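Local coordinates for CELL WALL surface anchor family protein (Streptococcus pneumoniae, PDB 3ZGH), which probably serves as a bacterial surface adhesin, its basic MSCRAMM-type domain binding keratin 10, at residues A[96-104]-A[166-174]. Sequence-based numbering, arbitrary orientation.
With ACT (acetate ion), chain D.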
loop_
_atom_site.group_PDB
_atom_site.type_symbol
_atom_site.label_atom_id
_atom_site.label_comp_id
_atom_site.label_asym_id
_atom_site.label_seq_id
_atom_site.Cartn_x
_atom_site.Cartn_y
_atom_site.Cartn_z
ATOM N N MET A 96 -9.282 -0.239 -4.201
ATOM C CA MET A 96 -8.005 0.306 -3.752
ATOM C C MET A 96 -7.428 1.325 -4.740
ATOM O O MET A 96 -6.655 2.187 -4.348
ATOM C CB MET A 96 -6.943 -0.795 -3.625
ATOM C CG MET A 96 -7.308 -1.961 -2.742
ATOM S SD MET A 96 -7.007 -1.715 -0.989
ATOM C CE MET A 96 -5.273 -1.182 -0.901
ATOM N N LEU A 97 -7.733 1.160 -6.020
ATOM C CA LEU A 97 -6.995 1.874 -7.069
ATOM C C LEU A 97 -7.926 2.191 -8.239
ATOM O O LEU A 97 -8.632 1.324 -8.730
ATOM C CB LEU A 97 -5.817 1.025 -7.529
ATOM C CG LEU A 97 -4.949 1.622 -8.652
ATOM C CD1 LEU A 97 -4.079 2.742 -8.121
ATOM C CD2 LEU A 97 -4.111 0.517 -9.246
ATOM N N THR A 98 -7.958 3.446 -8.659
ATOM C CA THR A 98 -8.676 3.789 -9.889
ATOM C C THR A 98 -7.619 4.391 -10.802
ATOM O O THR A 98 -6.635 4.981 -10.317
ATOM C CB THR A 98 -9.813 4.791 -9.662
ATOM O OG1 THR A 98 -9.264 6.008 -9.145
ATOM C CG2 THR A 98 -10.833 4.242 -8.679
ATOM N N LEU A 99 -7.783 4.199 -12.109
ATOM C CA LEU A 99 -6.725 4.532 -13.066
ATOM C C LEU A 99 -7.275 5.406 -14.180
ATOM O O LEU A 99 -8.396 5.187 -14.655
ATOM C CB LEU A 99 -6.157 3.251 -13.672
ATOM C CG LEU A 99 -5.424 2.327 -12.695
ATOM C CD1 LEU A 99 -4.925 1.109 -13.444
ATOM C CD2 LEU A 99 -4.256 3.059 -12.014
ATOM N N GLY A 100 -6.506 6.409 -14.581
ATOM C CA GLY A 100 -6.913 7.249 -15.687
ATOM C C GLY A 100 -6.976 6.505 -17.017
ATOM O O GLY A 100 -6.580 5.343 -17.122
ATOM N N SER A 101 -7.433 7.214 -18.043
ATOM C CA SER A 101 -7.711 6.637 -19.354
ATOM C C SER A 101 -6.505 6.110 -20.141
ATOM O O SER A 101 -6.668 5.197 -20.961
ATOM C CB SER A 101 -8.422 7.691 -20.185
ATOM O OG SER A 101 -9.673 7.924 -19.584
ATOM N N ASP A 102 -5.309 6.653 -19.883
ATOM C CA ASP A 102 -4.116 6.210 -20.609
ATOM C C ASP A 102 -3.168 5.429 -19.710
ATOM O O ASP A 102 -1.930 5.601 -19.751
ATOM C CB ASP A 102 -3.393 7.385 -21.285
ATOM C CG ASP A 102 -4.262 8.084 -22.308
ATOM O OD1 ASP A 102 -4.692 7.435 -23.290
ATOM O OD2 ASP A 102 -4.529 9.286 -22.130
ATOM N N LEU A 103 -3.764 4.584 -18.876
ATOM C CA LEU A 103 -3.009 3.631 -18.080
ATOM C C LEU A 103 -3.583 2.277 -18.416
ATOM O O LEU A 103 -4.809 2.132 -18.545
ATOM C CB LEU A 103 -3.179 3.901 -16.603
ATOM C CG LEU A 103 -2.474 5.155 -16.104
ATOM C CD1 LEU A 103 -2.820 5.444 -14.669
ATOM C CD2 LEU A 103 -0.965 4.998 -16.281
ATOM N N GLY A 104 -2.717 1.288 -18.576
ATOM C CA GLY A 104 -3.188 -0.008 -18.996
ATOM C C GLY A 104 -3.565 -0.867 -17.818
ATOM O O GLY A 104 -3.872 -0.393 -16.706
ATOM N N THR A 166 -1.391 10.374 -22.345
ATOM C CA THR A 166 -1.302 11.567 -21.509
ATOM C C THR A 166 -2.009 11.477 -20.145
ATOM O O THR A 166 -1.521 11.990 -19.155
ATOM C CB THR A 166 -1.939 12.730 -22.307
ATOM O OG1 THR A 166 -0.954 13.234 -23.221
ATOM C CG2 THR A 166 -2.412 13.837 -21.393
ATOM N N ASP A 167 -3.168 10.841 -20.088
ATOM C CA ASP A 167 -3.927 10.824 -18.850
ATOM C C ASP A 167 -3.430 9.710 -17.916
ATOM O O ASP A 167 -3.936 8.583 -17.935
ATOM C CB ASP A 167 -5.452 10.698 -19.119
ATOM C CG ASP A 167 -6.255 10.589 -17.821
ATOM O OD1 ASP A 167 -5.679 10.929 -16.754
ATOM O OD2 ASP A 167 -7.434 10.165 -17.851
ATOM N N THR A 168 -2.430 10.033 -17.101
ATOM C CA THR A 168 -1.868 9.079 -16.166
ATOM C C THR A 168 -2.353 9.354 -14.739
ATOM O O THR A 168 -1.660 9.012 -13.771
ATOM C CB THR A 168 -0.331 9.149 -16.165
ATOM O OG1 THR A 168 0.065 10.510 -15.985
ATOM C CG2 THR A 168 0.223 8.655 -17.503
ATOM N N SER A 169 -3.533 9.948 -14.603
ATOM C CA SER A 169 -4.101 10.181 -13.280
ATOM C C SER A 169 -4.441 8.854 -12.573
ATOM O O SER A 169 -4.596 7.810 -13.218
ATOM C CB SER A 169 -5.333 11.083 -13.379
ATOM O OG SER A 169 -6.390 10.473 -14.107
ATOM N N PHE A 170 -4.547 8.888 -11.246
ATOM C CA PHE A 170 -4.976 7.713 -10.505
ATOM C C PHE A 170 -5.451 8.190 -9.134
ATOM O O PHE A 170 -5.163 9.329 -8.720
ATOM C CB PHE A 170 -3.819 6.692 -10.374
ATOM C CG PHE A 170 -2.683 7.172 -9.517
ATOM C CD1 PHE A 170 -2.717 7.011 -8.129
ATOM C CD2 PHE A 170 -1.579 7.797 -10.091
ATOM C CE1 PHE A 170 -1.672 7.495 -7.343
ATOM C CE2 PHE A 170 -0.536 8.286 -9.309
ATOM C CZ PHE A 170 -0.580 8.137 -7.944
ATOM N N THR A 171 -6.190 7.345 -8.437
ATOM C CA THR A 171 -6.389 7.566 -7.013
ATOM C C THR A 171 -6.092 6.243 -6.312
ATOM O O THR A 171 -6.402 5.179 -6.838
ATOM C CB THR A 171 -7.822 8.005 -6.650
ATOM O OG1 THR A 171 -8.676 6.876 -6.714
ATOM C CG2 THR A 171 -8.335 9.106 -7.569
ATOM N N PHE A 172 -5.489 6.314 -5.132
ATOM C CA PHE A 172 -5.195 5.127 -4.353
ATOM C C PHE A 172 -5.764 5.323 -2.936
ATOM O O PHE A 172 -5.576 6.385 -2.328
ATOM C CB PHE A 172 -3.684 4.878 -4.310
ATOM C CG PHE A 172 -3.294 3.734 -3.423
ATOM C CD1 PHE A 172 -3.363 2.429 -3.893
ATOM C CD2 PHE A 172 -2.901 3.960 -2.109
ATOM C CE1 PHE A 172 -3.045 1.376 -3.088
ATOM C CE2 PHE A 172 -2.564 2.893 -1.298
ATOM C CZ PHE A 172 -2.643 1.597 -1.786
ATOM N N THR A 173 -6.455 4.297 -2.432
ATOM C CA THR A 173 -7.060 4.334 -1.106
ATOM C C THR A 173 -6.393 3.285 -0.207
ATOM O O THR A 173 -6.513 2.075 -0.433
ATOM C CB THR A 173 -8.574 4.058 -1.178
ATOM O OG1 THR A 173 -9.182 4.997 -2.071
ATOM C CG2 THR A 173 -9.227 4.183 0.217
ATOM N N PRO A 174 -5.652 3.739 0.800
ATOM C CA PRO A 174 -4.969 2.783 1.684
ATOM C C PRO A 174 -5.938 2.010 2.553
ATOM O O PRO A 174 -7.050 2.460 2.810
ATOM C CB PRO A 174 -4.066 3.678 2.544
ATOM C CG PRO A 174 -4.768 4.988 2.560
ATOM C CD PRO A 174 -5.378 5.136 1.174
HETATM C C ACT D . -8.563 9.125 -11.755
HETATM O O ACT D . -8.943 9.454 -12.906
HETATM O OXT ACT D . -8.612 7.898 -11.493
HETATM C CH3 ACT D . -8.084 10.152 -10.756
#
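Thr98 and Thr171 face each other as a hydrogen-bonded antiparallel pair of strands 97-99 and 170-172. Thr98 OG1 lies 2.6 Å from Thr171 OG1, a hydrogen bond between the two hydroxyls. Thr98 N gives a nearly straight bond to Thr171 O, and Thr171 N returns one to Thr98 O. An acetate ion, probably from the crystallisation liquor, sits on this face between Thr98, Ser169 and Thr171. Its CH3 is 3.4 Å from Thr171 CG2.

The other face is apolar. Leu97, Leu99 and Phe172 pack on strand 154-162, while Phe170 and Phe172 meet Phe60 and Tyr62 of strand 57-65 edge-to-face. Leu97 CD1 fills the hollow between the two phenyl rings, 4.3 Å from Phe172 CD1 at that ring's edge. Met96, bent at chi2 (-84°) and chi3 (-52°), curls alongside Phe172, bringing Met96 CE to 3.9 Å from Phe172 CZ. Leu99 CD2 rests on Phe170 CB.

Past strand 97-99, Gly100 to Leu103 form a type I turn. Leu103 straddles the facing backbone: CD1 lies 3.3 Å from Ser169 O, CD2 against Thr168 CG2. Asp167 OD2 takes Ser101 N from above its carboxylate plane, while OD1 makes an Asx turn with Ser169 N. Asp102 OD2 answers with its anti lone pair to Asp167 N.

Backbone amides thus hold both aspartates, and probably help offset their like charges.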